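Local coordinates for arginyl-tRNA synthetase, putative (Plasmodium falciparum, PDB 5JLD), which probably catalyses the ATP-dependent attachment of L-arginine to tRNA(Arg), with release of AMP and diphosphate, at residues I14-Q19 and E31-V35; L336-N342 and W368-K374; V136-S140 and S154-D159. All coordinates share one frame; numbering follows the deposited sequence.

Contact 1: residues I14-Q19 and E31-V35; sequences IKTIFQ and EDAIV
In the N-terminal domain of this synthetase, helix 10-25 is joined to the loop that enters edge strand 35-37 of a small antiparallel sheet, with Gln19 gripping the backbone of Glu31 and Ala33. The amide of Gln19 uses both ends: OE1 accepts from Ala33 N at 2.7 Å in a nearly straight bond, while NE2 donates to Glu31 O at 3.0 Å, with that oxygen lying almost in the amide plane. Such a two-point clamp fixes the flip of the amide. The chain bend that turns it onto the loop lies at chi2 (63°).

One helical turn back, Lys15 runs alongside Ala33, its CE 3.1 Å from Ala33 O. Its NZ forms only a long salt bridge with Asp32. Beside these polar groups, Ala33 CB meets Phe18 CB, and Val35 CG2 touches Ile14 CG2. Ile14 and Phe18 continue onto strands 45-47 and 93-97, which places the contact at the helix-sheet interface. The carboxylate of Glu31 is held instead by Asn49 of helix 49-57. Val35 CG2 also comes to 3.5 Å from Lys15 CA, against the helix backbone.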
loop_
_atom_site.group_PDB
_atom_site.type_symbol
_atom_site.label_atom_id
_atom_site.label_comp_id
_atom_site.label_asym_id
_atom_site.label_seq_id
_atom_site.Cartn_x
_atom_site.Cartn_y
_atom_site.Cartn_z
ATOM N N ILE A 14 -17.300 -15.488 8.665
ATOM C CA ILE A 14 -17.057 -16.902 8.937
ATOM C C ILE A 14 -16.312 -17.100 10.266
ATOM O O ILE A 14 -16.641 -18.017 11.059
ATOM C CB ILE A 14 -16.271 -17.542 7.798
ATOM C CG1 ILE A 14 -17.159 -17.668 6.549
ATOM C CG2 ILE A 14 -15.719 -18.873 8.232
ATOM C CD1 ILE A 14 -16.484 -18.383 5.360
ATOM N N LYS A 15 -15.334 -16.223 10.515
ATOM C CA LYS A 15 -14.608 -16.239 11.787
ATOM C C LYS A 15 -15.586 -16.139 12.937
ATOM O O LYS A 15 -15.493 -16.897 13.901
ATOM C CB LYS A 15 -13.577 -15.099 11.878
ATOM C CG LYS A 15 -12.711 -15.185 13.125
ATOM C CD LYS A 15 -11.881 -13.921 13.358
ATOM C CE LYS A 15 -11.408 -13.842 14.819
ATOM N NZ LYS A 15 -12.542 -14.022 15.796
ATOM N N THR A 16 -16.534 -15.212 12.825
ATOM C CA THR A 16 -17.561 -15.065 13.859
ATOM C C THR A 16 -18.426 -16.335 14.003
ATOM O O THR A 16 -18.659 -16.817 15.120
ATOM C CB THR A 16 -18.475 -13.863 13.571
ATOM O OG1 THR A 16 -17.699 -12.662 13.627
ATOM C CG2 THR A 16 -19.607 -13.786 14.609
ATOM N N ILE A 17 -18.896 -16.881 12.885
ATOM C CA ILE A 17 -19.676 -18.130 12.964
ATOM C C ILE A 17 -18.926 -19.256 13.741
ATOM O O ILE A 17 -19.474 -19.898 14.680
ATOM C CB ILE A 17 -20.069 -18.593 11.544
ATOM C CG1 ILE A 17 -21.107 -17.618 10.965
ATOM C CG2 ILE A 17 -20.564 -20.081 11.525
ATOM C CD1 ILE A 17 -21.348 -17.787 9.493
ATOM N N PHE A 18 -17.655 -19.448 13.407
ATOM C CA PHE A 18 -16.868 -20.462 14.109
ATOM C C PHE A 18 -16.621 -20.119 15.581
ATOM O O PHE A 18 -16.685 -21.000 16.447
ATOM C CB PHE A 18 -15.535 -20.695 13.402
ATOM C CG PHE A 18 -15.640 -21.640 12.247
ATOM C CD1 PHE A 18 -15.482 -23.010 12.441
ATOM C CD2 PHE A 18 -15.935 -21.167 10.969
ATOM C CE1 PHE A 18 -15.593 -23.889 11.373
ATOM C CE2 PHE A 18 -16.054 -22.045 9.896
ATOM C CZ PHE A 18 -15.878 -23.407 10.098
ATOM N N GLN A 19 -16.343 -18.845 15.857
ATOM C CA GLN A 19 -16.142 -18.366 17.226
ATOM C C GLN A 19 -17.356 -18.687 18.091
ATOM O O GLN A 19 -17.223 -19.190 19.221
ATOM C CB GLN A 19 -15.868 -16.845 17.243
ATOM C CG GLN A 19 -15.458 -16.301 18.610
ATOM C CD GLN A 19 -14.148 -16.883 19.097
ATOM O OE1 GLN A 19 -13.094 -16.650 18.504
ATOM N NE2 GLN A 19 -14.206 -17.661 20.175
ATOM N N GLU A 31 -10.298 -19.132 23.303
ATOM C CA GLU A 31 -9.823 -19.703 22.052
ATOM C C GLU A 31 -10.338 -18.838 20.904
ATOM O O GLU A 31 -11.504 -18.924 20.523
ATOM C CB GLU A 31 -10.293 -21.166 21.916
ATOM C CG GLU A 31 -9.960 -21.847 20.578
ATOM C CD GLU A 31 -8.501 -22.260 20.467
ATOM O OE1 GLU A 31 -7.866 -22.515 21.512
ATOM O OE2 GLU A 31 -7.977 -22.302 19.333
ATOM N N ASP A 32 -9.472 -17.984 20.374
ATOM C CA ASP A 32 -9.866 -17.092 19.297
ATOM C C ASP A 32 -9.847 -17.853 17.979
ATOM O O ASP A 32 -8.827 -18.431 17.599
ATOM C CB ASP A 32 -8.947 -15.872 19.236
ATOM C CG ASP A 32 -9.506 -14.768 18.357
ATOM O OD1 ASP A 32 -9.215 -14.760 17.142
ATOM O OD2 ASP A 32 -10.236 -13.904 18.886
ATOM N N ALA A 33 -10.989 -17.869 17.301
ATOM C CA ALA A 33 -11.118 -18.597 16.046
ATOM C C ALA A 33 -10.238 -17.962 14.986
ATOM O O ALA A 33 -10.195 -16.742 14.854
ATOM C CB ALA A 33 -12.563 -18.627 15.581
ATOM N N ILE A 34 -9.524 -18.795 14.244
ATOM C CA ILE A 34 -8.755 -18.303 13.118
ATOM C C ILE A 34 -9.255 -18.967 11.841
ATOM O O ILE A 34 -9.456 -20.182 11.783
ATOM C CB ILE A 34 -7.247 -18.538 13.294
ATOM C CG1 ILE A 34 -6.740 -17.771 14.521
ATOM C CG2 ILE A 34 -6.502 -18.083 12.053
ATOM C CD1 ILE A 34 -5.234 -17.861 14.734
ATOM N N VAL A 35 -9.465 -18.141 10.830
ATOM C CA VAL A 35 -10.020 -18.569 9.569
ATOM C C VAL A 35 -9.045 -18.255 8.441
ATOM O O VAL A 35 -8.509 -17.148 8.349
ATOM C CB VAL A 35 -11.393 -17.895 9.337
ATOM C CG1 VAL A 35 -11.830 -17.988 7.868
ATOM C CG2 VAL A 35 -12.413 -18.529 10.259
#

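Contact 2: residues L336-N342 and W368-K374; sequences LTQLNCN and WGDKNAK
The amide of Asn342 and the carboxylate of Asp370 meet with their planes 68° apart, so the two groups cross and do not stack. Asn342 ND2 sends its N-H to Asp370 OD2 over 3.0 Å; the acceptor lies in the amide plane, yet OD2 is approached on its anti side and from well out of the carboxylate plane. The other carboxylate oxygen, OD1, is met from above that plane by Asn372 N, which makes an Asx turn. The carboxylate is thus gripped at both oxygens. With CG anti to the backbone N (chi1 178°), Asp370 presents OD2 to Asn342. The other end of the Asn342 amide, OD1, accepts from Asn133 N. The indole of Trp368 is packed edge-to-face with Tyr333, while Thr337 CG2 comes within 3.9 Å of Trp368 CB.

A bound water links the backbones: it donates to Leu336 O at 2.6 Å and to Cys341 O, and accepts from Asp370 N. Gly369, with positive phi, brings its CA within 3.6 Å of Leu336 O. Leu336 meets Ala373 CB with CD2 at 3.7 Å, while its CD1 lies near Trp368 O.

Asn342 O accepts from Lys374 N at 2.9 Å, and the type I turn from Asp370 to Ala373 delivers the chain to this bond. The bond opens the pairing of parallel strands 343-349 and 374-380, continued where Lys374 pairs with Val344. Leu336 and Trp368 both rest on Ile363 of helix 353-364, and Trp368 also covers Val285, Leu288 and Leu289 of helix 282-292. The contact therefore joins the end of helix 326-337 to the entry of 374-380, one of the two outermost strands of the parallel sheet.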
loop_
_atom_site.group_PDB
_atom_site.type_symbol
_atom_site.label_atom_id
_atom_site.label_comp_id
_atom_site.label_asym_id
_atom_site.label_seq_id
_atom_site.Cartn_x
_atom_site.Cartn_y
_atom_site.Cartn_z
ATOM N N LEU A 336 0.881 13.694 15.935
ATOM C CA LEU A 336 -0.030 13.182 16.963
ATOM C C LEU A 336 -0.840 14.289 17.654
ATOM O O LEU A 336 -2.050 14.129 17.884
ATOM C CB LEU A 336 0.759 12.384 18.001
ATOM C CG LEU A 336 1.241 11.017 17.512
ATOM C CD1 LEU A 336 2.155 10.411 18.546
ATOM C CD2 LEU A 336 0.060 10.094 17.243
ATOM N N THR A 337 -0.175 15.402 17.981
ATOM C CA THR A 337 -0.831 16.457 18.758
ATOM C C THR A 337 -1.505 17.517 17.878
ATOM O O THR A 337 -2.528 18.077 18.260
ATOM C CB THR A 337 0.169 17.168 19.721
ATOM O OG1 THR A 337 1.145 17.890 18.964
ATOM C CG2 THR A 337 0.876 16.151 20.624
ATOM N N GLN A 338 -0.946 17.798 16.703
ATOM C CA GLN A 338 -1.472 18.897 15.893
ATOM C C GLN A 338 -2.343 18.407 14.740
ATOM O O GLN A 338 -3.299 19.079 14.366
ATOM C CB GLN A 338 -0.323 19.787 15.365
ATOM C CG GLN A 338 0.701 20.171 16.444
ATOM C CD GLN A 338 0.085 20.883 17.661
ATOM O OE1 GLN A 338 -0.678 21.852 17.527
ATOM N NE2 GLN A 338 0.430 20.403 18.858
ATOM N N LEU A 339 -2.026 17.241 14.182
ATOM C CA LEU A 339 -2.844 16.668 13.115
ATOM C C LEU A 339 -3.811 15.621 13.666
ATOM O O LEU A 339 -4.664 15.124 12.940
ATOM C CB LEU A 339 -1.963 16.044 12.035
ATOM C CG LEU A 339 -1.080 17.009 11.245
ATOM C CD1 LEU A 339 -0.388 16.251 10.115
ATOM C CD2 LEU A 339 -1.908 18.186 10.696
ATOM N N ASN A 340 -3.667 15.284 14.944
ATOM C CA ASN A 340 -4.540 14.305 15.590
ATOM C C ASN A 340 -4.585 12.965 14.861
ATOM O O ASN A 340 -5.641 12.343 14.736
ATOM C CB ASN A 340 -5.956 14.889 15.744
ATOM C CG ASN A 340 -5.982 16.095 16.699
ATOM O OD1 ASN A 340 -5.803 15.927 17.902
ATOM N ND2 ASN A 340 -6.185 17.308 16.160
ATOM N N CYS A 341 -3.424 12.516 14.396
ATOM C CA CYS A 341 -3.328 11.264 13.650
ATOM C C CYS A 341 -3.684 10.052 14.504
ATOM O O CYS A 341 -3.258 9.929 15.657
ATOM C CB CYS A 341 -1.924 11.095 13.071
ATOM S SG CYS A 341 -1.605 12.132 11.615
ATOM N N ASN A 342 -4.467 9.154 13.921
ATOM C CA ASN A 342 -4.827 7.895 14.573
ATOM C C ASN A 342 -3.972 6.749 14.050
ATOM O O ASN A 342 -3.801 5.721 14.706
ATOM C CB ASN A 342 -6.302 7.621 14.371
ATOM C CG ASN A 342 -7.158 8.764 14.873
ATOM O OD1 ASN A 342 -7.793 9.476 14.090
ATOM N ND2 ASN A 342 -7.155 8.964 16.187
ATOM N N TRP A 368 1.406 12.121 24.285
ATOM C CA TRP A 368 1.142 12.852 23.050
ATOM C C TRP A 368 0.025 12.228 22.223
ATOM O O TRP A 368 0.118 11.068 21.807
ATOM C CB TRP A 368 2.411 12.945 22.208
ATOM C CG TRP A 368 3.518 13.675 22.890
ATOM C CD1 TRP A 368 3.433 14.420 24.040
ATOM C CD2 TRP A 368 4.879 13.742 22.469
ATOM N NE1 TRP A 368 4.666 14.952 24.354
ATOM C CE2 TRP A 368 5.570 14.552 23.405
ATOM C CE3 TRP A 368 5.589 13.199 21.392
ATOM C CZ2 TRP A 368 6.934 14.826 23.294
ATOM C CZ3 TRP A 368 6.953 13.484 21.286
ATOM C CH2 TRP A 368 7.602 14.283 22.231
ATOM N N GLY A 369 -1.016 13.022 21.991
ATOM C CA GLY A 369 -2.134 12.650 21.156
ATOM C C GLY A 369 -2.817 11.367 21.588
ATOM O O GLY A 369 -2.838 11.016 22.767
ATOM N N ASP A 370 -3.385 10.687 20.602
ATOM C CA ASP A 370 -4.113 9.432 20.774
ATOM C C ASP A 370 -3.190 8.310 21.247
ATOM O O ASP A 370 -2.345 7.844 20.474
ATOM C CB ASP A 370 -4.776 9.065 19.437
ATOM C CG ASP A 370 -5.531 7.744 19.481
ATOM O OD1 ASP A 370 -5.752 7.203 20.587
ATOM O OD2 ASP A 370 -5.931 7.272 18.389
ATOM N N LYS A 371 -3.348 7.872 22.496
ATOM C CA LYS A 371 -2.497 6.817 23.054
ATOM C C LYS A 371 -2.605 5.494 22.275
ATOM O O LYS A 371 -1.676 4.682 22.285
ATOM C CB LYS A 371 -2.832 6.572 24.526
ATOM C CG LYS A 371 -4.251 6.066 24.767
ATOM C CD LYS A 371 -4.614 6.090 26.251
ATOM C CE LYS A 371 -6.043 5.603 26.497
ATOM N NZ LYS A 371 -6.199 4.141 26.261
ATOM N N ASN A 372 -3.723 5.300 21.581
ATOM C CA ASN A 372 -3.947 4.080 20.809
ATOM C C ASN A 372 -3.555 4.259 19.350
ATOM O O ASN A 372 -3.913 3.435 18.498
ATOM C CB ASN A 372 -5.418 3.651 20.881
ATOM C CG ASN A 372 -5.863 3.331 22.297
ATOM O OD1 ASN A 372 -5.188 2.606 23.025
ATOM N ND2 ASN A 372 -6.998 3.895 22.699
ATOM N N ALA A 373 -2.847 5.347 19.051
ATOM C CA ALA A 373 -2.399 5.570 17.686
ATOM C C ALA A 373 -1.606 4.356 17.187
ATOM O O ALA A 373 -0.708 3.852 17.866
ATOM C CB ALA A 373 -1.560 6.838 17.586
ATOM N N LYS A 374 -1.967 3.893 16.002
ATOM C CA LYS A 374 -1.262 2.800 15.342
ATOM C C LYS A 374 -0.046 3.313 14.578
ATOM O O LYS A 374 -0.174 4.039 13.576
ATOM C CB LYS A 374 -2.214 2.059 14.388
ATOM C CG LYS A 374 -1.800 0.621 14.072
ATOM C CD LYS A 374 -2.760 -0.002 13.052
ATOM C CE LYS A 374 -2.627 -1.518 12.969
ATOM N NZ LYS A 374 -3.767 -2.119 12.222
HETATM O O HOH W 1 -3.187 11.741 17.873
#

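Contact 3: residues V136-S140 and S154-D159; sequences VDFSS and STIIGD
Phe138, just past the end of strand 133-137, lays its side chain on helix 149-167, and its path can be followed outward from CB. CB lies near Ser154 O, at 3.6 Å. CG takes the position between the backbone N and the carbonyl carbon (chi1 65°), which turns the ring onto the helix at Gly158. From there CD2 comes to 3.4 Å from Gly158 CA, and the carbonyl carbon of Gly158 sits over one face of the ring, toward its rim. The carbonyl oxygens of Ser154 and Thr155 stand at the ring edge, near its plane, as does Val136 O. Farther out, Phe138 CE2 approaches Asp159 N at 3.3 Å, and CZ ends beside the same stretch of backbone. The close fit depends on Gly158, where no side chain intervenes between ring and helix.

At the next residue hydrogen bonds take over from ring packing. Ser139 N donates to Ser154 OG at 2.9 Å, a somewhat bent bond, and Ser139 OG lies 2.7 Å from Thr155 OG1. Neither hydroxyl depends on the other alone: Ser139 OG also bonds Tyr263 OH, and Thr155 OG1 bonds His151 O one turn back in the helix.

This is the first beta-alpha step of the Rossmann-like catalytic domain, and the connection between its segments carries the His-Val-Gly-His version of the class I HIGH signature, which ends at His151. Chemically, the contact combines carbonyl oxygens around the slightly positive rim of a phenylalanine ring with a row of hydroxyls. Tyr263 OH, Ser139 OG, Thr155 OG1 and His151 O are placed for a hydrogen-bonded series, though the Ser139 proton could serve either neighbour; this is consistent with a firmly set position for the helix whose first turn carries most of the signature.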
loop_
_atom_site.group_PDB
_atom_site.type_symbol
_atom_site.label_atom_id
_atom_site.label_comp_id
_atom_site.label_asym_id
_atom_site.label_seq_id
_atom_site.Cartn_x
_atom_site.Cartn_y
_atom_site.Cartn_z
ATOM N N VAL A 136 0.565 9.062 5.865
ATOM C CA VAL A 136 1.557 8.203 5.231
ATOM C C VAL A 136 2.791 9.036 4.862
ATOM O O VAL A 136 2.719 10.007 4.099
ATOM C CB VAL A 136 0.979 7.487 3.978
ATOM C CG1 VAL A 136 2.021 6.535 3.356
ATOM C CG2 VAL A 136 -0.316 6.724 4.330
ATOM N N ASP A 137 3.922 8.643 5.430
ATOM C CA ASP A 137 5.210 9.311 5.243
ATOM C C ASP A 137 6.016 8.516 4.230
ATOM O O ASP A 137 6.442 7.407 4.530
ATOM C CB ASP A 137 5.934 9.404 6.591
ATOM C CG ASP A 137 7.244 10.170 6.529
ATOM O OD1 ASP A 137 7.993 10.081 5.529
ATOM O OD2 ASP A 137 7.534 10.878 7.517
ATOM N N PHE A 138 6.211 9.066 3.035
ATOM C CA PHE A 138 6.884 8.324 1.984
ATOM C C PHE A 138 7.627 9.203 0.986
ATOM O O PHE A 138 7.527 10.438 1.024
ATOM C CB PHE A 138 5.881 7.393 1.246
ATOM C CG PHE A 138 4.778 8.107 0.482
ATOM C CD1 PHE A 138 3.840 8.907 1.138
ATOM C CD2 PHE A 138 4.636 7.913 -0.893
ATOM C CE1 PHE A 138 2.799 9.534 0.428
ATOM C CE2 PHE A 138 3.600 8.529 -1.614
ATOM C CZ PHE A 138 2.682 9.344 -0.953
ATOM N N SER A 139 8.386 8.515 0.128
ATOM C CA SER A 139 9.284 9.064 -0.890
ATOM C C SER A 139 10.576 9.600 -0.271
ATOM O O SER A 139 11.631 8.996 -0.419
ATOM C CB SER A 139 8.597 10.151 -1.718
ATOM O OG SER A 139 9.322 10.386 -2.897
ATOM N N SER A 140 10.498 10.740 0.400
ATOM C CA SER A 140 11.646 11.290 1.147
ATOM C C SER A 140 12.919 11.634 0.331
ATOM O O SER A 140 14.028 11.236 0.701
ATOM C CB SER A 140 12.031 10.311 2.260
ATOM O OG SER A 140 10.897 9.943 3.015
ATOM N N SER A 154 9.782 3.694 -2.575
ATOM C CA SER A 154 9.045 4.275 -1.459
ATOM C C SER A 154 7.846 5.070 -1.965
ATOM O O SER A 154 6.765 5.073 -1.354
ATOM C CB SER A 154 9.960 5.178 -0.619
ATOM O OG SER A 154 9.221 5.797 0.413
ATOM N N THR A 155 8.054 5.742 -3.090
ATOM C CA THR A 155 7.048 6.605 -3.691
ATOM C C THR A 155 5.864 5.759 -4.157
ATOM O O THR A 155 4.703 6.063 -3.837
ATOM C CB THR A 155 7.656 7.414 -4.864
ATOM O OG1 THR A 155 8.755 8.189 -4.376
ATOM C CG2 THR A 155 6.640 8.350 -5.510
ATOM N N ILE A 156 6.178 4.666 -4.859
ATOM C CA ILE A 156 5.184 3.726 -5.407
ATOM C C ILE A 156 4.363 2.996 -4.332
ATOM O O ILE A 156 3.097 2.973 -4.357
ATOM C CB ILE A 156 5.895 2.700 -6.307
ATOM C CG1 ILE A 156 6.509 3.431 -7.507
ATOM C CG2 ILE A 156 4.933 1.612 -6.761
ATOM C CD1 ILE A 156 7.468 2.605 -8.344
ATOM N N ILE A 157 5.081 2.411 -3.377
ATOM C CA ILE A 157 4.425 1.753 -2.244
ATOM C C ILE A 157 3.524 2.727 -1.466
ATOM O O ILE A 157 2.319 2.464 -1.237
ATOM C CB ILE A 157 5.474 1.150 -1.293
ATOM C CG1 ILE A 157 6.245 0.013 -1.996
ATOM C CG2 ILE A 157 4.818 0.702 -0.004
ATOM C CD1 ILE A 157 7.289 -0.651 -1.113
ATOM N N GLY A 158 4.105 3.870 -1.081
ATOM C CA GLY A 158 3.367 4.850 -0.294
ATOM C C GLY A 158 2.117 5.334 -1.016
ATOM O O GLY A 158 1.035 5.431 -0.424
ATOM N N ASP A 159 2.247 5.605 -2.311
ATOM C CA ASP A 159 1.094 6.071 -3.038
ATOM C C ASP A 159 0.007 4.987 -3.074
ATOM O O ASP A 159 -1.182 5.301 -2.903
ATOM C CB ASP A 159 1.451 6.509 -4.456
ATOM C CG ASP A 159 0.230 6.977 -5.218
ATOM O OD1 ASP A 159 -0.293 8.069 -4.874
ATOM O OD2 ASP A 159 -0.246 6.227 -6.114
#

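Overall arrangement
The three contacts divide between two parts of the enzyme. Contact 1 belongs to the N-terminal domain, its centre 31 Å from that of contact 2 and 35 Å from that of contact 3. Contacts 2 and 3 share the catalytic domain, with centres 20 Å apart and nearest atoms about 7 Å apart. They lie toward opposite ends of the strands of the parallel sheet: contact 2 where strands 343-349 and 374-380 begin, contact 3 where strand 133-137 ends, the side on which class I synthetases carry the active site. Arg335 lies between their segments, with a salt bridge to Asp137 and a backbone bond to Cys341.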